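Local coordinates for protein ubiquinol-cytochrome C chaperone (Brucella abortus NCTC 8038, PDB 6RWT) that probably acts as an assembly chaperone that binds newly made cytochrome b during biogenesis of respiratory complex III, as its homolog Cbp3 does in mitochondria, at residues A[53-58]-A[113-118]; A[109-114]-A[132-137]. All blocks are in the same frame, centred on the assembly; numbering follows the deposited sequence.

Contact 1 of 2, residues A[53-58]-A[113-118]; sequences HIFLAL and GAYGAA
The phenyl ring of F55 lies against the backbone and the CB of the Y115-G116 step, a joint without any hydrogen bond between 53-58 and 113-118. Y115 CB sits over one face of the phenyl, displaced toward its rim, 3.9 Å from the centroid and 26° off the normal, which meets the geometry of a CH-pi contact; its closest approach is 3.6 Å to F55 CE2. Beyond the CB, the tyrosine ring presents its edge to the same phenyl in a T-shaped pair, centroids 5.8 Å apart and planes inclined at 66°. On G116, which has no side chain, the phenyl reaches the main chain itself: F55 CZ is 3.4 Å from G116 N and 3.6 Å from G116 CA. This is helix-helix packing in the core of an all-helical chaperone fold, helix 43-61 against helix 100-120, and the nearest CA pair, F55 and G116, is still 8.3 Å apart, so one large ring spans the gap. F55 gets there with CG roughly opposite its backbone N (chi1 154°), and V112 and L119 of helix 100-120 touch the phenyl as well. Helix 100-120 is kinked here, the N atoms of A114 and Y115 having no bond to the preceding turn. Further out, the Y115 hydroxyl leads away from F55 to a hydrogen bond with N134, while H59 meets the F55 ring from its own helix.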
ATOM      1  N   HIS A  53       1.712   1.856   0.856  1.00 15.67           N
ATOM      2  CA  HIS A  53       2.156   0.514   1.262  1.00 15.57           C
ATOM      3  C   HIS A  53       1.310  -0.604   0.621  1.00 14.67           C
ATOM      4  O   HIS A  53       1.848  -1.653   0.229  1.00 16.20           O
ATOM      5  CB  HIS A  53       2.243   0.412   2.804  1.00 16.51           C
ATOM      6  CG  HIS A  53       3.395   1.182   3.381  1.00 16.72           C
ATOM      7  ND1 HIS A  53       3.378   2.551   3.568  1.00 16.46           N
ATOM      8  CD2 HIS A  53       4.622   0.767   3.774  1.00 18.06           C
ATOM      9  CE1 HIS A  53       4.546   2.939   4.060  1.00 17.32           C
ATOM     10  NE2 HIS A  53       5.321   1.877   4.182  1.00 18.50           N
ATOM     11  N   ILE A  54       0.005  -0.367   0.466  1.00 14.76           N
ATOM     12  CA  ILE A  54      -0.859  -1.278  -0.291  1.00 15.60           C
ATOM     13  C   ILE A  54      -0.403  -1.364  -1.764  1.00 15.39           C
ATOM     14  O   ILE A  54      -0.249  -2.468  -2.308  1.00 15.23           O
ATOM     15  CB  ILE A  54      -2.356  -0.865  -0.173  1.00 15.29           C
ATOM     16  CG1 ILE A  54      -2.861  -1.069   1.259  1.00 16.12           C
ATOM     17  CG2 ILE A  54      -3.229  -1.612  -1.179  1.00 15.05           C
ATOM     18  CD1 ILE A  54      -3.106  -2.512   1.678  1.00 16.48           C
ATOM     19  N   PHE A  55      -0.145  -0.207  -2.385  1.00 15.08           N
ATOM     20  CA  PHE A  55       0.393  -0.166  -3.739  1.00 16.08           C
ATOM     21  C   PHE A  55       1.655  -1.039  -3.879  1.00 15.50           C
ATOM     22  O   PHE A  55       1.790  -1.798  -4.834  1.00 16.24           O
ATOM     23  CB  PHE A  55       0.715   1.277  -4.195  1.00 16.75           C
ATOM     24  CG  PHE A  55       1.798   1.332  -5.236  1.00 19.41           C
ATOM     25  CD1 PHE A  55       1.503   1.099  -6.566  1.00 20.77           C
ATOM     26  CD2 PHE A  55       3.131   1.545  -4.871  1.00 19.93           C
ATOM     27  CE1 PHE A  55       2.512   1.089  -7.524  1.00 22.55           C
ATOM     28  CE2 PHE A  55       4.142   1.527  -5.815  1.00 20.46           C
ATOM     29  CZ  PHE A  55       3.828   1.304  -7.147  1.00 22.19           C
ATOM     30  N   LEU A  56       2.599  -0.885  -2.952  1.00 15.55           N
ATOM     31  CA  LEU A  56       3.849  -1.659  -3.020  1.00 15.92           C
ATOM     32  C   LEU A  56       3.582  -3.164  -3.039  1.00 16.54           C
ATOM     33  O   LEU A  56       4.214  -3.899  -3.810  1.00 17.85           O
ATOM     34  CB  LEU A  56       4.805  -1.290  -1.878  1.00 16.59           C
ATOM     35  CG  LEU A  56       5.653  -0.035  -2.105  1.00 17.97           C
ATOM     36  CD1 LEU A  56       6.174   0.543  -0.795  1.00 18.77           C
ATOM     37  CD2 LEU A  56       6.810  -0.321  -3.059  1.00 19.65           C
ATOM     38  N   ALA A  57       2.642  -3.616  -2.213  1.00 15.37           N
ATOM     39  CA  ALA A  57       2.256  -5.043  -2.203  1.00 16.93           C
ATOM     40  C   ALA A  57       1.621  -5.503  -3.527  1.00 17.04           C
ATOM     41  O   ALA A  57       2.011  -6.533  -4.087  1.00 17.28           O
ATOM     42  CB  ALA A  57       1.318  -5.332  -1.039  1.00 17.21           C
ATOM     43  N   LEU A  58       0.650  -4.744  -4.020  1.00 16.89           N
ATOM     44  CA  LEU A  58      -0.027  -5.084  -5.282  1.00 17.66           C
ATOM     45  C   LEU A  58       0.943  -5.076  -6.471  1.00 18.92           C
ATOM     46  O   LEU A  58       0.874  -5.957  -7.334  1.00 20.02           O
ATOM     47  CB  LEU A  58      -1.201  -4.133  -5.555  1.00 18.65           C
ATOM     48  CG  LEU A  58      -2.323  -4.042  -4.505  1.00 21.11           C
ATOM     49  CD1 LEU A  58      -3.436  -3.104  -4.966  1.00 21.03           C
ATOM     50  CD2 LEU A  58      -2.891  -5.394  -4.110  1.00 21.65           C
ATOM     51  N   GLY A 113      -0.527   5.088  -9.800  1.00 25.06           N
ATOM     52  CA  GLY A 113       0.072   4.690 -11.085  1.00 26.68           C
ATOM     53  C   GLY A 113       1.411   5.358 -11.374  1.00 25.55           C
ATOM     54  O   GLY A 113       2.319   4.720 -11.910  1.00 27.60           O
ATOM     55  N   ALA A 114       1.536   6.636 -11.000  1.00 26.90           N
ATOM     56  CA  ALA A 114       2.802   7.366 -11.120  1.00 28.17           C
ATOM     57  C   ALA A 114       3.938   6.720 -10.324  1.00 26.18           C
ATOM     58  O   ALA A 114       5.084   6.746 -10.765  1.00 27.96           O
ATOM     59  CB  ALA A 114       2.633   8.822 -10.709  1.00 30.54           C
ATOM     60  N   TYR A 115       3.620   6.139  -9.162  1.00 22.96           N
ATOM     61  CA  TYR A 115       4.619   5.401  -8.372  1.00 21.70           C
ATOM     62  C   TYR A 115       5.132   4.168  -9.131  1.00 22.80           C
ATOM     63  O   TYR A 115       6.335   3.894  -9.156  1.00 21.97           O
ATOM     64  CB  TYR A 115       4.062   4.943  -7.001  1.00 20.99           C
ATOM     65  CG  TYR A 115       3.527   6.007  -6.048  1.00 20.33           C
ATOM     66  CD1 TYR A 115       3.973   7.332  -6.087  1.00 22.35           C
ATOM     67  CD2 TYR A 115       2.600   5.660  -5.054  1.00 20.13           C
ATOM     68  CE1 TYR A 115       3.502   8.277  -5.186  1.00 22.22           C
ATOM     69  CE2 TYR A 115       2.133   6.597  -4.140  1.00 20.52           C
ATOM     70  CZ  TYR A 115       2.569   7.903  -4.210  1.00 21.15           C
ATOM     71  OH  TYR A 115       2.088   8.825  -3.297  1.00 21.65           O
ATOM     72  N   GLY A 116       4.208   3.425  -9.738  1.00 22.78           N
ATOM     73  CA  GLY A 116       4.551   2.254 -10.544  1.00 23.63           C
ATOM     74  C   GLY A 116       5.441   2.574 -11.744  1.00 25.16           C
ATOM     75  O   GLY A 116       6.438   1.891 -11.979  1.00 24.56           O
ATOM     76  N   ALA A 117       5.086   3.610 -12.502  1.00 25.98           N
ATOM     77  CA  ALA A 117       5.899   4.022 -13.660  1.00 27.08           C
ATOM     78  C   ALA A 117       7.302   4.471 -13.237  1.00 26.65           C
ATOM     79  O   ALA A 117       8.293   4.110 -13.874  1.00 27.61           O
ATOM     80  CB  ALA A 117       5.203   5.131 -14.433  1.00 30.11           C
ATOM     81  N   ALA A 118       7.380   5.254 -12.163  1.00 26.00           N
ATOM     82  CA  ALA A 118       8.669   5.725 -11.649  1.00 25.37           C
ATOM     83  C   ALA A 118       9.556   4.566 -11.166  1.00 25.56           C
ATOM     84  O   ALA A 118      10.745   4.530 -11.478  1.00 27.19           O
ATOM     85  CB  ALA A 118       8.469   6.757 -10.545  1.00 24.39           C
TER

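Contact 2 of 2, residues A[109-114]-A[132-137]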
ATOM      1  N   TYR A 109      -6.216   3.839  -7.762  1.00 19.54           N
ATOM      2  CA  TYR A 109      -5.461   3.335  -8.923  1.00 21.28           C
ATOM      3  C   TYR A 109      -4.856   4.448  -9.793  1.00 21.86           C
ATOM      4  O   TYR A 109      -3.731   4.309 -10.291  1.00 23.53           O
ATOM      5  CB  TYR A 109      -6.314   2.372  -9.766  1.00 21.95           C
ATOM      6  CG  TYR A 109      -6.584   1.040  -9.078  1.00 21.95           C
ATOM      7  CD1 TYR A 109      -5.556   0.119  -8.867  1.00 22.93           C
ATOM      8  CD2 TYR A 109      -7.867   0.697  -8.634  1.00 21.84           C
ATOM      9  CE1 TYR A 109      -5.794  -1.097  -8.228  1.00 22.68           C
ATOM     10  CE2 TYR A 109      -8.114  -0.514  -7.998  1.00 22.02           C
ATOM     11  CZ  TYR A 109      -7.074  -1.412  -7.796  1.00 23.04           C
ATOM     12  OH  TYR A 109      -7.317  -2.627  -7.168  1.00 25.70           O
ATOM     13  N   GLY A 110      -5.581   5.553  -9.955  1.00 22.39           N
ATOM     14  CA  GLY A 110      -5.089   6.688 -10.736  1.00 24.02           C
ATOM     15  C   GLY A 110      -3.874   7.385 -10.144  1.00 25.27           C
ATOM     16  O   GLY A 110      -2.901   7.659 -10.855  1.00 29.16           O
ATOM     17  N   ARG A 111      -3.914   7.654  -8.840  1.00 21.66           N
ATOM     18  CA  ARG A 111      -2.868   8.450  -8.193  1.00 22.08           C
ATOM     19  C   ARG A 111      -1.606   7.652  -7.866  1.00 20.65           C
ATOM     20  O   ARG A 111      -0.528   8.236  -7.812  1.00 22.49           O
ATOM     21  CB  ARG A 111      -3.408   9.149  -6.940  1.00 21.55           C
ATOM     22  CG  ARG A 111      -4.495  10.169  -7.260  1.00 22.31           C
ATOM     23  CD  ARG A 111      -5.174  10.746  -6.031  1.00 22.49           C
ATOM     24  NE  ARG A 111      -4.356  11.716  -5.297  1.00 23.02           N
ATOM     25  CZ  ARG A 111      -4.027  11.655  -4.003  1.00 21.50           C
ATOM     26  NH1 ARG A 111      -4.390  10.628  -3.230  1.00 21.65           N
ATOM     27  NH2 ARG A 111      -3.295  12.633  -3.471  1.00 22.31           N
ATOM     28  N   VAL A 112      -1.729   6.340  -7.638  1.00 21.88           N
ATOM     29  CA  VAL A 112      -0.550   5.494  -7.366  1.00 21.87           C
ATOM     30  C   VAL A 112       0.130   4.963  -8.642  1.00 23.20           C
ATOM     31  O   VAL A 112       1.248   4.450  -8.569  1.00 21.58           O
ATOM     32  CB  VAL A 112      -0.833   4.319  -6.383  1.00 20.86           C
ATOM     33  CG1 VAL A 112      -1.428   4.836  -5.075  1.00 21.11           C
ATOM     34  CG2 VAL A 112      -1.701   3.231  -7.012  1.00 21.70           C
ATOM     35  N   GLY A 113      -0.527   5.088  -9.800  1.00 25.06           N
ATOM     36  CA  GLY A 113       0.072   4.690 -11.085  1.00 26.68           C
ATOM     37  C   GLY A 113       1.411   5.358 -11.374  1.00 25.55           C
ATOM     38  O   GLY A 113       2.319   4.720 -11.910  1.00 27.60           O
ATOM     39  N   ALA A 114       1.536   6.636 -11.000  1.00 26.90           N
ATOM     40  CA  ALA A 114       2.802   7.366 -11.120  1.00 28.17           C
ATOM     41  C   ALA A 114       3.938   6.720 -10.324  1.00 26.18           C
ATOM     42  O   ALA A 114       5.084   6.746 -10.765  1.00 27.96           O
ATOM     43  CB  ALA A 114       2.633   8.822 -10.709  1.00 30.54           C
ATOM     44  N   THR A 132       5.471  14.186  -3.817  1.00 18.94           N
ATOM     45  CA  THR A 132       5.183  15.584  -3.461  1.00 22.35           C
ATOM     46  C   THR A 132       3.774  15.973  -3.914  1.00 24.29           C
ATOM     47  O   THR A 132       3.010  16.533  -3.133  1.00 24.61           O
ATOM     48  CB  THR A 132       6.238  16.562  -4.066  1.00 24.86           C
ATOM     49  OG1 THR A 132       7.557  16.182  -3.649  1.00 24.68           O
ATOM     50  CG2 THR A 132       5.992  18.004  -3.627  1.00 25.75           C
ATOM     51  N   ARG A 133       3.450  15.660  -5.172  1.00 24.49           N
ATOM     52  CA  ARG A 133       2.125  15.916  -5.764  1.00 27.02           C
ATOM     53  C   ARG A 133       1.002  15.307  -4.915  1.00 24.89           C
ATOM     54  O   ARG A 133       0.013  15.971  -4.610  1.00 25.77           O
ATOM     55  CB  ARG A 133       2.073  15.339  -7.186  1.00 30.82           C
ATOM     56  CG  ARG A 133       0.921  15.819  -8.053  1.00 39.05           C
ATOM     57  CD  ARG A 133       1.248  15.694  -9.546  1.00 44.77           C
ATOM     58  NE  ARG A 133       1.444  14.294  -9.963  1.00 49.43           N
ATOM     59  CZ  ARG A 133       2.557  13.752 -10.479  1.00 48.64           C
ATOM     60  NH1 ARG A 133       3.672  14.454 -10.689  1.00 48.59           N
ATOM     61  NH2 ARG A 133       2.554  12.458 -10.799  1.00 49.06           N
ATOM     62  N   ASN A 134       1.178  14.048  -4.526  1.00 24.16           N
ATOM     63  CA  ASN A 134       0.142  13.307  -3.790  1.00 22.51           C
ATOM     64  C   ASN A 134       0.055  13.663  -2.302  1.00 22.12           C
ATOM     65  O   ASN A 134      -1.053  13.717  -1.754  1.00 25.36           O
ATOM     66  CB  ASN A 134       0.341  11.784  -3.943  1.00 22.93           C
ATOM     67  CG  ASN A 134      -0.035  11.262  -5.331  1.00 22.10           C
ATOM     68  OD1 ASN A 134      -0.595  11.978  -6.172  1.00 25.92           O
ATOM     69  ND2 ASN A 134       0.291   9.998  -5.582  1.00 23.50           N
ATOM     70  N   ILE A 135       1.199  13.909  -1.658  1.00 22.68           N
ATOM     71  CA  ILE A 135       1.274  14.018  -0.185  1.00 23.05           C
ATOM     72  C   ILE A 135       1.454  15.451   0.346  1.00 25.10           C
ATOM     73  O   ILE A 135       0.824  15.808   1.341  1.00 24.35           O
ATOM     74  CB  ILE A 135       2.383  13.097   0.386  1.00 22.86           C
ATOM     75  CG1 ILE A 135       2.166  11.655  -0.102  1.00 22.48           C
ATOM     76  CG2 ILE A 135       2.400  13.144   1.914  1.00 23.55           C
ATOM     77  CD1 ILE A 135       3.330  10.709   0.133  1.00 23.34           C
ATOM     78  N   ARG A 136       2.314  16.254  -0.291  1.00 27.09           N
ATOM     79  CA  ARG A 136       2.547  17.660   0.118  1.00 27.20           C
ATOM     80  C   ARG A 136       2.411  18.634  -1.063  1.00 29.16           C
ATOM     81  O   ARG A 136       3.358  19.377  -1.381  1.00 31.76           O
ATOM     82  CB  ARG A 136       3.916  17.816   0.806  1.00 27.94           C
ATOM     83  CG  ARG A 136       4.061  17.106   2.148  1.00 28.87           C
ATOM     84  CD  ARG A 136       3.066  17.591   3.202  1.00 26.82           C
ATOM     85  NE  ARG A 136       3.081  19.046   3.388  1.00 27.19           N
ATOM     86  CZ  ARG A 136       3.880  19.718   4.225  1.00 24.31           C
ATOM     87  NH1 ARG A 136       4.754  19.077   5.002  1.00 16.75           N
ATOM     88  NH2 ARG A 136       3.793  21.039   4.291  1.00 29.19           N
ATOM     89  N   PRO A 137       1.220  18.667  -1.699  1.00 30.90           N
ATOM     90  CA  PRO A 137       0.986  19.579  -2.827  1.00 34.35           C
ATOM     91  C   PRO A 137       1.036  21.069  -2.466  1.00 36.42           C
ATOM     92  O   PRO A 137       1.215  21.907  -3.353  1.00 38.21           O
ATOM     93  CB  PRO A 137      -0.422  19.197  -3.297  1.00 35.24           C
ATOM     94  CG  PRO A 137      -1.084  18.653  -2.087  1.00 33.55           C
ATOM     95  CD  PRO A 137      -0.002  17.904  -1.372  1.00 31.61           C
TER
HETATM   96  O   HOH W   1      -2.835  15.554  -4.500  1.00 22.39           O
HETATM   97  O   HOH W   2      -3.088  13.832  -6.824  1.00 27.69           O
HETATM   98  O   HOH W   3      -0.043  10.899  -9.079  1.00 41.90           O
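The carbonyl oxygen of R111 receives the side-chain amide of N134, and a water lies 3.0 Å from R111 O, possibly donating to it as well. N134 ND2 donates to R111 O at 3.0 Å with an N-H...O angle of 159°; the oxygen lies close to the amide plane of N134, whereas the donor stands 53° out of the carbonyl plane and therefore does not follow a lone pair. With the Y115 hydroxyl as the other partner of ND2, the amide is probably held against rotation. The R111 side chain slides past N134 in the opposite direction, bent at chi3, so that N134 CG lies 3.9 Å above one face of the R111 guanidinium, offset toward its rim. The two planes are 47° apart, so this is an oblique overlap and not a flat stack. R111 NH2 comes within 3.0 Å of N134 O. Water reinforces the seam: one molecule accepts from R111 NE at 2.9 Å, in the guanidinium plane, and donates to N134 OD1; another accepts from R111 NH2 and donates to R133 O at 2.9 Å. At the flank, A114 CB rests 3.6 Å from R133 NH2, near the plane of that guanidinium. This surface pairing joins the two arms of a helical hairpin, helix 100-120 and helix 124-135, at the last turn of the latter. Helix 43-61 also reaches this site: its E48 forms a salt bridge with R111 NH1 and touches N134 and I135, while I135 also packs on L148 of helix 145-161.

How the contacts relate
From the N terminus the chain first supplies 53-58, on helix 43-61; after 54 intervening residues, largely the helix 66-89 excursion and the start of helix 100-120, contact 1 closes a long loop. Contact 2 closes a much shorter one, 17 residues, mostly the end of helix 100-120 and the start of helix 124-135 with the short link between them. The loops follow one another and neither nests in the other; they join on 109-118, where G113 and A114 serve both contacts. Helix 100-120 is thus the common element, packed on helix 43-61 in the core and on helix 124-135 toward the surface. With centres about 10 Å apart, the contacts also touch directly: F55 CE1 lies 3.7 Å from V112 O.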